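Local coordinates for Tox3 (Phaeosphaeria nodorum, PDB 6WES), which is a necrotrophic effector of a fungal wheat pathogen, a disulfide-bonded beta-barrel protein probably freed of its pro-domain by proteolysis and thought to be recognised through host Snn3, at residues 1-6 with 35-40; 29-34 with 102-107; 78-83 with 95-100. All blocks are in the same frame, centred on the assembly; numbering follows the deposited sequence.

Interaction 1 of 3, residues 1-6 with 35-40; sequences YIKAND and FETDDG
Thr-37 lays its methyl over one face of the Tyr-1 ring, CG2 standing 4.1 Å from the ring centroid, 15° off the normal and displaced toward the rim: a CH-pi contact. The same methyl meets Lys-3 CG at 3.6 Å, so it is wedged between the tyrosine ring and the root of the lysine chain. A bend at chi2 (-92°) turns the rest of Lys-3 toward the tyrosine, where NZ donates to Tyr-1 OH at 2.9 Å. The second flat group is the Glu-36 carboxylate. Its OE2 forms a salt bridge of 2.9 Å with Tyr-1 N, the amino group that starts this chain; the nitrogen meets OE2 on its syn side, 25° out of the carboxylate plane. The anti lone pair of OE2 takes the Asp-38 backbone N-H, while OE1 lies against Ile-2 CD1. Tyr-1 N also donates to Thr-37 OG1 at 2.9 Å and to a water that passes the link on to Asp-38 OD2. Three acceptors thus grip the amino group, and the carboxylates around it would be expected to favour its positive charge. Between the backbones, Lys-3 and Phe-35 form an antiparallel hydrogen-bonded pair, with Lys-3 N to Phe-35 O at 2.8 Å, and Ile-2 and Glu-36 form the adjoining non-hydrogen-bonded pair. Thr-37 N to Tyr-1 O, 2.9 Å, adds a further rung just where the partner enters a type I turn from Glu-36 to Asp-39. The contact pairs the two strands at the open end of the hairpin 2-16/23-36, opposite its connecting turn. Much of it lies at the surface, but Phe-35 is buried against Gln-43 and Asn-114, and Asn-5 ND2, beside Phe-35 CB, bonds to Asn-114 OD1 and Ile-33 O, tying the strand ends to a neighbouring loop.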
loop_
_atom_site.group_PDB
_atom_site.type_symbol
_atom_site.label_atom_id
_atom_site.label_comp_id
_atom_site.label_asym_id
_atom_site.label_seq_id
_atom_site.Cartn_x
_atom_site.Cartn_y
_atom_site.Cartn_z
ATOM N N TYR A 1 -23.449 -20.091 -2.804
ATOM C CA TYR A 1 -23.617 -18.769 -3.423
ATOM C C TYR A 1 -22.388 -17.958 -3.028
ATOM O O TYR A 1 -21.579 -18.402 -2.202
ATOM C CB TYR A 1 -24.921 -18.090 -2.963
ATOM C CG TYR A 1 -24.954 -17.853 -1.475
ATOM C CD1 TYR A 1 -25.448 -18.811 -0.598
ATOM C CD2 TYR A 1 -24.455 -16.678 -0.941
ATOM C CE1 TYR A 1 -25.442 -18.589 0.773
ATOM C CE2 TYR A 1 -24.444 -16.446 0.411
ATOM C CZ TYR A 1 -24.933 -17.400 1.270
ATOM O OH TYR A 1 -24.909 -17.118 2.620
ATOM N N ILE A 2 -22.223 -16.755 -3.562
ATOM C CA ILE A 2 -21.009 -15.974 -3.322
ATOM C C ILE A 2 -21.243 -14.989 -2.184
ATOM O O ILE A 2 -22.013 -14.034 -2.312
ATOM C CB ILE A 2 -20.566 -15.236 -4.593
ATOM C CG1 ILE A 2 -20.440 -16.212 -5.769
ATOM C CG2 ILE A 2 -19.267 -14.474 -4.342
ATOM C CD1 ILE A 2 -19.309 -17.164 -5.662
ATOM N N LYS A 3 -20.551 -15.187 -1.074
ATOM C CA LYS A 3 -20.534 -14.197 -0.005
ATOM C C LYS A 3 -19.612 -13.050 -0.394
ATOM O O LYS A 3 -18.560 -13.261 -1.008
ATOM C CB LYS A 3 -19.989 -14.817 1.286
ATOM C CG LYS A 3 -20.883 -15.830 1.958
ATOM C CD LYS A 3 -21.747 -15.158 2.957
ATOM C CE LYS A 3 -22.218 -16.155 3.995
ATOM N NZ LYS A 3 -23.465 -15.601 4.565
ATOM N N ALA A 4 -19.996 -11.839 -0.020
ATOM C CA ALA A 4 -19.168 -10.650 -0.183
ATOM C C ALA A 4 -18.428 -10.351 1.113
ATOM O O ALA A 4 -19.012 -10.414 2.201
ATOM C CB ALA A 4 -20.043 -9.444 -0.533
ATOM N N ASN A 5 -17.157 -9.970 0.997
ATOM C CA ASN A 5 -16.400 -9.573 2.171
ATOM C C ASN A 5 -15.484 -8.421 1.806
ATOM O O ASN A 5 -14.937 -8.376 0.704
ATOM C CB ASN A 5 -15.496 -10.702 2.688
ATOM C CG ASN A 5 -16.257 -11.912 3.121
ATOM O OD1 ASN A 5 -16.807 -11.960 4.250
ATOM N ND2 ASN A 5 -16.304 -12.913 2.265
ATOM N N ASP A 6 -15.287 -7.503 2.739
ATOM C CA ASP A 6 -14.311 -6.445 2.540
ATOM C C ASP A 6 -13.594 -6.155 3.848
ATOM O O ASP A 6 -14.117 -6.403 4.950
ATOM C CB ASP A 6 -14.954 -5.173 1.982
ATOM C CG ASP A 6 -15.972 -4.573 2.933
ATOM O OD1 ASP A 6 -15.590 -3.680 3.715
ATOM O OD2 ASP A 6 -17.152 -5.006 2.913
ATOM N N PHE A 35 -16.411 -15.290 -1.484
ATOM C CA PHE A 35 -16.226 -16.654 -1.009
ATOM C C PHE A 35 -17.418 -17.464 -1.497
ATOM O O PHE A 35 -18.572 -17.114 -1.218
ATOM C CB PHE A 35 -16.132 -16.673 0.529
ATOM C CG PHE A 35 -15.960 -18.043 1.146
ATOM C CD1 PHE A 35 -14.718 -18.512 1.495
ATOM C CD2 PHE A 35 -17.067 -18.817 1.443
ATOM C CE1 PHE A 35 -14.562 -19.775 2.086
ATOM C CE2 PHE A 35 -16.929 -20.087 2.019
ATOM C CZ PHE A 35 -15.676 -20.555 2.350
ATOM N N GLU A 36 -17.156 -18.566 -2.189
ATOM C CA GLU A 36 -18.232 -19.434 -2.660
ATOM C C GLU A 36 -18.581 -20.435 -1.567
ATOM O O GLU A 36 -17.760 -21.294 -1.217
ATOM C CB GLU A 36 -17.798 -20.146 -3.943
ATOM C CG GLU A 36 -18.733 -21.274 -4.403
ATOM C CD GLU A 36 -20.189 -20.847 -4.558
ATOM O OE1 GLU A 36 -20.471 -20.085 -5.517
ATOM O OE2 GLU A 36 -21.034 -21.298 -3.772
ATOM N N THR A 37 -19.813 -20.345 -1.043
ATOM C CA THR A 37 -20.169 -21.186 0.093
ATOM C C THR A 37 -20.210 -22.664 -0.257
ATOM O O THR A 37 -20.159 -23.493 0.664
ATOM C CB THR A 37 -21.485 -20.754 0.755
ATOM O OG1 THR A 37 -22.556 -20.905 -0.177
ATOM C CG2 THR A 37 -21.430 -19.303 1.182
ATOM N N ASP A 38 -20.277 -23.019 -1.540
ATOM C CA ASP A 38 -20.271 -24.436 -1.911
ATOM C C ASP A 38 -18.866 -25.041 -1.962
ATOM O O ASP A 38 -18.751 -26.271 -2.032
ATOM C CB ASP A 38 -20.931 -24.648 -3.288
ATOM C CG ASP A 38 -22.421 -24.265 -3.328
ATOM O OD1 ASP A 38 -23.089 -24.197 -2.272
ATOM O OD2 ASP A 38 -22.940 -24.057 -4.456
ATOM N N ASP A 39 -17.796 -24.233 -1.940
ATOM C CA ASP A 39 -16.470 -24.701 -2.354
ATOM C C ASP A 39 -15.469 -24.953 -1.227
ATOM O O ASP A 39 -14.340 -25.372 -1.505
ATOM C CB ASP A 39 -15.857 -23.745 -3.376
ATOM C CG ASP A 39 -16.516 -23.845 -4.750
ATOM O OD1 ASP A 39 -17.501 -24.603 -4.900
ATOM O OD2 ASP A 39 -16.050 -23.144 -5.676
ATOM N N GLY A 40 -15.813 -24.683 0.013
ATOM C CA GLY A 40 -14.999 -25.173 1.108
ATOM C C GLY A 40 -13.810 -24.303 1.469
ATOM O O GLY A 40 -13.503 -23.293 0.827
HETATM O O HOH W 1 -24.339 -21.769 -5.087
#

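Interaction 2 of 3, residues 29-34 with 102-107; sequences VRADIP and FTLGFD
Val-29 drops a methyl onto the middle of the Phe-102 ring: CG2 sits 3.7 Å from the centroid and only 9° off the normal, a CH-pi contact made over the face. Its other methyl reaches the rim, CG1 to Phe-102 CE2 at 3.6 Å, so both branches of the valine meet the one ring. The two side chains come from opposite directions, the phenylalanine ring turned flat to its visitor. Further along, Leu-104 CD2 touches Ile-33 CG1 at 4.0 Å, tip to tip, and also reaches Ala-31 CB, more loosely, at 4.3 Å. Leu-104 has CG trans to the backbone N (chi1 -178°), which carries CD2 across to these two residues. Ile-33 turns its second branch elsewhere, CG2 approaching Phe-106 CE1 at 4.4 Å. The backbones are well apart, Val-29 CA to Phe-102 CA being 8.4 Å, and run nearly the same way: strands 23-36 and 92-105 are not sheet neighbours but face each other through their side chains. A second shell surrounds these residues. Trp-49 of strand 45-53 lies against both Val-29 and Phe-102, Phe-9 and Ala-77 also touch the Phe-102 ring, Leu-117 covers Leu-104 and Phe-106, and Ile-115 meets Ile-33. Between the inward-pointing residues of 29-34, Arg-30 and Asp-32 carry charge, the arginine clasping the carboxylate through NE and NH2, one to each oxygen. The contact itself is wholly apolar and buried, so opposite walls of the barrel cohere here by dispersion and exclusion of water, with shape rather than hydrogen bonding setting the fit.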
loop_
_atom_site.group_PDB
_atom_site.type_symbol
_atom_site.label_atom_id
_atom_site.label_comp_id
_atom_site.label_asym_id
_atom_site.label_seq_id
_atom_site.Cartn_x
_atom_site.Cartn_y
_atom_site.Cartn_z
ATOM N N VAL A 29 -5.949 1.107 2.026
ATOM C CA VAL A 29 -6.421 0.221 0.970
ATOM C C VAL A 29 -7.630 -0.555 1.462
ATOM O O VAL A 29 -7.879 -0.676 2.665
ATOM C CB VAL A 29 -5.327 -0.751 0.495
ATOM C CG1 VAL A 29 -4.122 0.024 -0.061
ATOM C CG2 VAL A 29 -4.892 -1.690 1.636
ATOM N N ARG A 30 -8.377 -1.110 0.505
ATOM C CA ARG A 30 -9.482 -2.014 0.773
ATOM C C ARG A 30 -9.198 -3.294 0.006
ATOM O O ARG A 30 -8.651 -3.245 -1.106
ATOM C CB ARG A 30 -10.786 -1.382 0.271
ATOM C CG ARG A 30 -12.001 -2.298 0.333
ATOM C CD ARG A 30 -13.247 -1.516 0.047
ATOM N NE ARG A 30 -14.344 -2.425 -0.246
ATOM C CZ ARG A 30 -15.618 -2.184 0.037
ATOM N NH1 ARG A 30 -15.979 -1.060 0.648
ATOM N NH2 ARG A 30 -16.528 -3.089 -0.275
ATOM N N ALA A 31 -9.537 -4.438 0.598
ATOM C CA ALA A 31 -9.498 -5.719 -0.105
ATOM C C ALA A 31 -10.906 -6.283 -0.125
ATOM O O ALA A 31 -11.589 -6.311 0.914
ATOM C CB ALA A 31 -8.557 -6.728 0.558
ATOM N N ASP A 32 -11.349 -6.724 -1.292
ATOM C CA ASP A 32 -12.634 -7.396 -1.415
ATOM C C ASP A 32 -12.355 -8.859 -1.732
ATOM O O ASP A 32 -11.509 -9.162 -2.592
ATOM C CB ASP A 32 -13.511 -6.724 -2.489
ATOM C CG ASP A 32 -14.140 -5.407 -1.998
ATOM O OD1 ASP A 32 -15.300 -5.398 -1.522
ATOM O OD2 ASP A 32 -13.475 -4.358 -2.092
ATOM N N ILE A 33 -13.015 -9.757 -1.004
ATOM C CA ILE A 33 -12.719 -11.190 -1.086
ATOM C C ILE A 33 -14.016 -11.988 -1.157
ATOM O O ILE A 33 -14.605 -12.287 -0.110
ATOM C CB ILE A 33 -11.896 -11.678 0.119
ATOM C CG1 ILE A 33 -10.732 -10.729 0.428
ATOM C CG2 ILE A 33 -11.410 -13.096 -0.175
ATOM C CD1 ILE A 33 -10.985 -9.899 1.624
ATOM N N PRO A 34 -14.494 -12.344 -2.341
ATOM C CA PRO A 34 -15.680 -13.195 -2.446
ATOM C C PRO A 34 -15.374 -14.598 -1.947
ATOM O O PRO A 34 -14.232 -15.069 -1.992
ATOM C CB PRO A 34 -15.958 -13.238 -3.957
ATOM C CG PRO A 34 -15.058 -12.191 -4.595
ATOM C CD PRO A 34 -13.951 -11.944 -3.647
ATOM N N PHE A 102 1.174 -4.271 1.819
ATOM C CA PHE A 102 0.098 -4.756 2.680
ATOM C C PHE A 102 -0.046 -6.255 2.470
ATOM O O PHE A 102 0.146 -6.751 1.359
ATOM C CB PHE A 102 -1.262 -4.119 2.343
ATOM C CG PHE A 102 -1.341 -2.642 2.634
ATOM C CD1 PHE A 102 -1.659 -2.211 3.912
ATOM C CD2 PHE A 102 -1.101 -1.695 1.634
ATOM C CE1 PHE A 102 -1.727 -0.864 4.210
ATOM C CE2 PHE A 102 -1.172 -0.318 1.911
ATOM C CZ PHE A 102 -1.490 0.083 3.201
ATOM N N THR A 103 -0.371 -6.975 3.539
ATOM C CA THR A 103 -0.539 -8.418 3.474
ATOM C C THR A 103 -1.875 -8.778 4.092
ATOM O O THR A 103 -2.222 -8.274 5.162
ATOM C CB THR A 103 0.590 -9.161 4.189
ATOM O OG1 THR A 103 1.825 -8.878 3.519
ATOM C CG2 THR A 103 0.354 -10.680 4.232
ATOM N N LEU A 104 -2.605 -9.638 3.408
ATOM C CA LEU A 104 -3.860 -10.203 3.874
ATOM C C LEU A 104 -3.561 -11.637 4.291
ATOM O O LEU A 104 -3.089 -12.430 3.465
ATOM C CB LEU A 104 -4.833 -10.166 2.694
ATOM C CG LEU A 104 -6.263 -10.628 2.813
ATOM C CD1 LEU A 104 -7.029 -9.785 3.798
ATOM C CD2 LEU A 104 -6.887 -10.558 1.430
ATOM N N GLY A 105 -3.833 -11.974 5.550
ATOM C CA GLY A 105 -3.584 -13.307 6.082
ATOM C C GLY A 105 -4.890 -14.053 6.296
ATOM O O GLY A 105 -5.867 -13.472 6.772
ATOM N N PHE A 106 -4.884 -15.351 5.987
ATOM C CA PHE A 106 -6.049 -16.213 6.154
ATOM C C PHE A 106 -5.774 -17.329 7.155
ATOM O O PHE A 106 -4.632 -17.777 7.335
ATOM C CB PHE A 106 -6.424 -16.884 4.827
ATOM C CG PHE A 106 -6.802 -15.907 3.749
ATOM C CD1 PHE A 106 -8.095 -15.403 3.686
ATOM C CD2 PHE A 106 -5.873 -15.470 2.822
ATOM C CE1 PHE A 106 -8.459 -14.491 2.731
ATOM C CE2 PHE A 106 -6.252 -14.560 1.820
ATOM C CZ PHE A 106 -7.541 -14.058 1.791
ATOM N N ASP A 107 -6.841 -17.787 7.798
ATOM C CA ASP A 107 -6.812 -19.013 8.599
ATOM C C ASP A 107 -7.783 -19.996 7.948
ATOM O O ASP A 107 -8.980 -20.011 8.261
ATOM C CB ASP A 107 -7.178 -18.768 10.054
ATOM C CG ASP A 107 -7.163 -20.042 10.891
ATOM O OD1 ASP A 107 -6.997 -21.150 10.342
ATOM O OD2 ASP A 107 -7.298 -19.916 12.122
#

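Interaction 3 of 3, residues 78-83 with 95-100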
loop_
_atom_site.group_PDB
_atom_site.type_symbol
_atom_site.label_atom_id
_atom_site.label_comp_id
_atom_site.label_asym_id
_atom_site.label_seq_id
_atom_site.Cartn_x
_atom_site.Cartn_y
_atom_site.Cartn_z
ATOM N N ILE A 78 1.468 1.970 -4.414
ATOM C CA ILE A 78 2.396 2.995 -4.882
ATOM C C ILE A 78 1.696 4.343 -4.815
ATOM O O ILE A 78 0.579 4.489 -5.329
ATOM C CB ILE A 78 2.821 2.721 -6.336
ATOM C CG1 ILE A 78 3.342 1.303 -6.529
ATOM C CG2 ILE A 78 3.848 3.767 -6.795
ATOM C CD1 ILE A 78 4.681 1.074 -5.876
ATOM N N HIS A 79 2.358 5.338 -4.212
ATOM C CA HIS A 79 1.840 6.686 -4.050
ATOM C C HIS A 79 2.898 7.654 -4.566
ATOM O O HIS A 79 4.034 7.620 -4.098
ATOM C CB HIS A 79 1.570 6.941 -2.550
ATOM C CG HIS A 79 1.261 8.368 -2.209
ATOM N ND1 HIS A 79 0.365 9.137 -2.910
ATOM C CD2 HIS A 79 1.725 9.153 -1.205
ATOM C CE1 HIS A 79 0.293 10.341 -2.367
ATOM N NE2 HIS A 79 1.107 10.372 -1.325
ATOM N N ASP A 80 2.537 8.502 -5.531
ATOM C CA ASP A 80 3.438 9.514 -6.086
ATOM C C ASP A 80 2.983 10.911 -5.664
ATOM O O ASP A 80 1.783 11.201 -5.659
ATOM C CB ASP A 80 3.442 9.439 -7.626
ATOM C CG ASP A 80 3.793 8.052 -8.137
ATOM O OD1 ASP A 80 4.846 7.532 -7.721
ATOM O OD2 ASP A 80 3.010 7.464 -8.933
ATOM N N PHE A 81 3.928 11.776 -5.290
ATOM C CA PHE A 81 3.572 13.155 -4.957
ATOM C C PHE A 81 4.781 14.044 -5.176
ATOM O O PHE A 81 5.909 13.569 -5.232
ATOM C CB PHE A 81 3.030 13.300 -3.515
ATOM C CG PHE A 81 3.991 12.852 -2.447
ATOM C CD1 PHE A 81 4.158 11.508 -2.170
ATOM C CD2 PHE A 81 4.725 13.781 -1.722
ATOM C CE1 PHE A 81 5.051 11.090 -1.192
ATOM C CE2 PHE A 81 5.628 13.367 -0.750
ATOM C CZ PHE A 81 5.780 12.030 -0.481
ATOM N N CYS A 82 4.520 15.343 -5.298
ATOM C CA CYS A 82 5.537 16.346 -5.589
ATOM C C CYS A 82 5.623 17.343 -4.439
ATOM O O CYS A 82 4.617 17.674 -3.804
ATOM C CB CYS A 82 5.210 17.120 -6.881
ATOM S SG CYS A 82 5.633 16.310 -8.483
ATOM N N LEU A 83 6.834 17.826 -4.173
ATOM C CA LEU A 83 7.027 18.916 -3.230
ATOM C C LEU A 83 7.970 19.921 -3.869
ATOM O O LEU A 83 8.834 19.569 -4.678
ATOM C CB LEU A 83 7.626 18.472 -1.886
ATOM C CG LEU A 83 6.807 17.455 -1.053
ATOM C CD1 LEU A 83 7.619 16.902 0.075
ATOM C CD2 LEU A 83 5.519 18.074 -0.544
ATOM N N LEU A 95 10.140 14.945 -6.843
ATOM C CA LEU A 95 9.114 13.927 -6.980
ATOM C C LEU A 95 9.424 12.797 -6.009
ATOM O O LEU A 95 10.570 12.354 -5.912
ATOM C CB LEU A 95 9.115 13.378 -8.408
ATOM C CG LEU A 95 8.055 12.301 -8.622
ATOM C CD1 LEU A 95 6.642 12.835 -8.470
ATOM C CD2 LEU A 95 8.236 11.666 -9.980
ATOM N N TYR A 96 8.412 12.347 -5.300
ATOM C CA TYR A 96 8.531 11.296 -4.298
ATOM C C TYR A 96 7.644 10.135 -4.683
ATOM O O TYR A 96 6.550 10.329 -5.217
ATOM C CB TYR A 96 8.061 11.787 -2.933
ATOM C CG TYR A 96 8.961 12.860 -2.436
ATOM C CD1 TYR A 96 10.093 12.552 -1.697
ATOM C CD2 TYR A 96 8.688 14.190 -2.732
ATOM C CE1 TYR A 96 10.952 13.558 -1.270
ATOM C CE2 TYR A 96 9.525 15.179 -2.330
ATOM C CZ TYR A 96 10.654 14.852 -1.601
ATOM O OH TYR A 96 11.500 15.863 -1.209
ATOM N N GLN A 97 8.116 8.933 -4.406
ATOM C CA GLN A 97 7.306 7.737 -4.574
ATOM C C GLN A 97 7.394 6.892 -3.312
ATOM O O GLN A 97 8.498 6.497 -2.895
ATOM C CB GLN A 97 7.805 6.939 -5.762
ATOM C CG GLN A 97 6.941 5.717 -6.035
ATOM C CD GLN A 97 7.296 5.106 -7.360
ATOM O OE1 GLN A 97 8.093 4.165 -7.424
ATOM N NE2 GLN A 97 6.714 5.641 -8.430
ATOM N N LEU A 98 6.242 6.626 -2.714
ATOM C CA LEU A 98 6.127 5.806 -1.516
ATOM C C LEU A 98 5.623 4.432 -1.930
ATOM O O LEU A 98 4.656 4.324 -2.702
ATOM C CB LEU A 98 5.128 6.451 -0.565
ATOM C CG LEU A 98 4.776 5.674 0.701
ATOM C CD1 LEU A 98 6.046 5.390 1.539
ATOM C CD2 LEU A 98 3.782 6.486 1.485
ATOM N N ARG A 99 6.324 3.400 -1.493
ATOM C CA ARG A 99 5.993 2.018 -1.831
ATOM C C ARG A 99 5.621 1.316 -0.528
ATOM O O ARG A 99 6.484 1.051 0.322
ATOM C CB ARG A 99 7.178 1.355 -2.522
ATOM C CG ARG A 99 7.595 2.094 -3.786
ATOM C CD ARG A 99 8.793 1.470 -4.477
ATOM N NE ARG A 99 9.269 2.358 -5.530
ATOM C CZ ARG A 99 10.499 2.328 -6.041
ATOM N NH1 ARG A 99 11.374 1.413 -5.618
ATOM N NH2 ARG A 99 10.832 3.187 -6.986
ATOM N N GLN A 100 4.341 1.036 -0.351
ATOM C CA GLN A 100 3.805 0.573 0.930
ATOM C C GLN A 100 3.218 -0.828 0.792
ATOM O O GLN A 100 2.162 -0.995 0.149
ATOM C CB GLN A 100 2.743 1.569 1.389
ATOM C CG GLN A 100 1.978 1.178 2.659
ATOM C CD GLN A 100 2.889 1.073 3.857
ATOM O OE1 GLN A 100 3.352 2.090 4.380
ATOM N NE2 GLN A 100 3.165 -0.154 4.303
HETATM O O HOH W 2 6.738 9.022 -8.225
#
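Phe-81 and Tyr-96 belong to a regular antiparallel beta ladder in the hairpin of strands 72-85 and 92-105, part of the wall of this beta-barrel effector. They form a hydrogen-bonded pair, as do His-79 and Leu-98; the straightest of these bonds is Leu-98 N to His-79 O, 2.8 Å with 170° at the hydrogen. Non-hydrogen-bonded pairs, such as Asp-80 with Gln-97, fill the places between. The side chains of His-79, Phe-81, Tyr-96 and Leu-98 share one face, turned toward strand 23-36. There the Phe-81 ring, its CG lodged between backbone N and carbonyl carbon (chi1 59°), folds back over its partner and takes Tyr-96 CB over its face, 3.6 Å from the centroid. The two rings are nearly parallel, at 15°, but slid so far that they hardly overlap. Leu-83 CD1 presses on Tyr-96 CE2 at 3.5 Å, and the tyrosine OH bonds to Glu-129. Arg-25 binds His-79 NE2 and makes a cation-pi contact with Phe-81, linking this face to strand 23-36. The other face holds Cys-82, in a disulfide with Cys-137; its SG rests on Leu-95 CD1 at 3.6 Å. Ile-78 packs its CG2 on Gln-97 CG and its CD1 on Arg-99 CG. Asp-80 OD1, met on its syn side, accepts from Gln-97 NE2 at 2.8 Å and lies close to the plane of the glutamine amide. The other end of that amide is fixed too: Arg-99 NE and NH2 both donate, side-on, to Gln-97 OE1, each at 2.9 Å.

Interaction 2 is the core contact, all its touching residues buried; interaction 1 lies at the surface and interaction 3 is intermediate, with one face turned inward. Interactions 1 and 2 share strand 23-36 and touch, with a probable hydrogen bond of 2.9 Å between Ile-33 N and Asn-5 O, whereas interactions 2 and 3 use successive parts of strand 92-105. Interactions 1 and 3 are on opposite sides of the chain's centre, their nearest atoms about 17 Å apart. Chemistry follows place: charges, water and a chain terminus at the exposed hairpin end, hydrocarbon and aromatic surface between facing walls, and in 78-83 with 95-100 a backbone ladder with aromatic packing on one face and an Asp-Gln-Arg chain of bonds and a disulfide on the other.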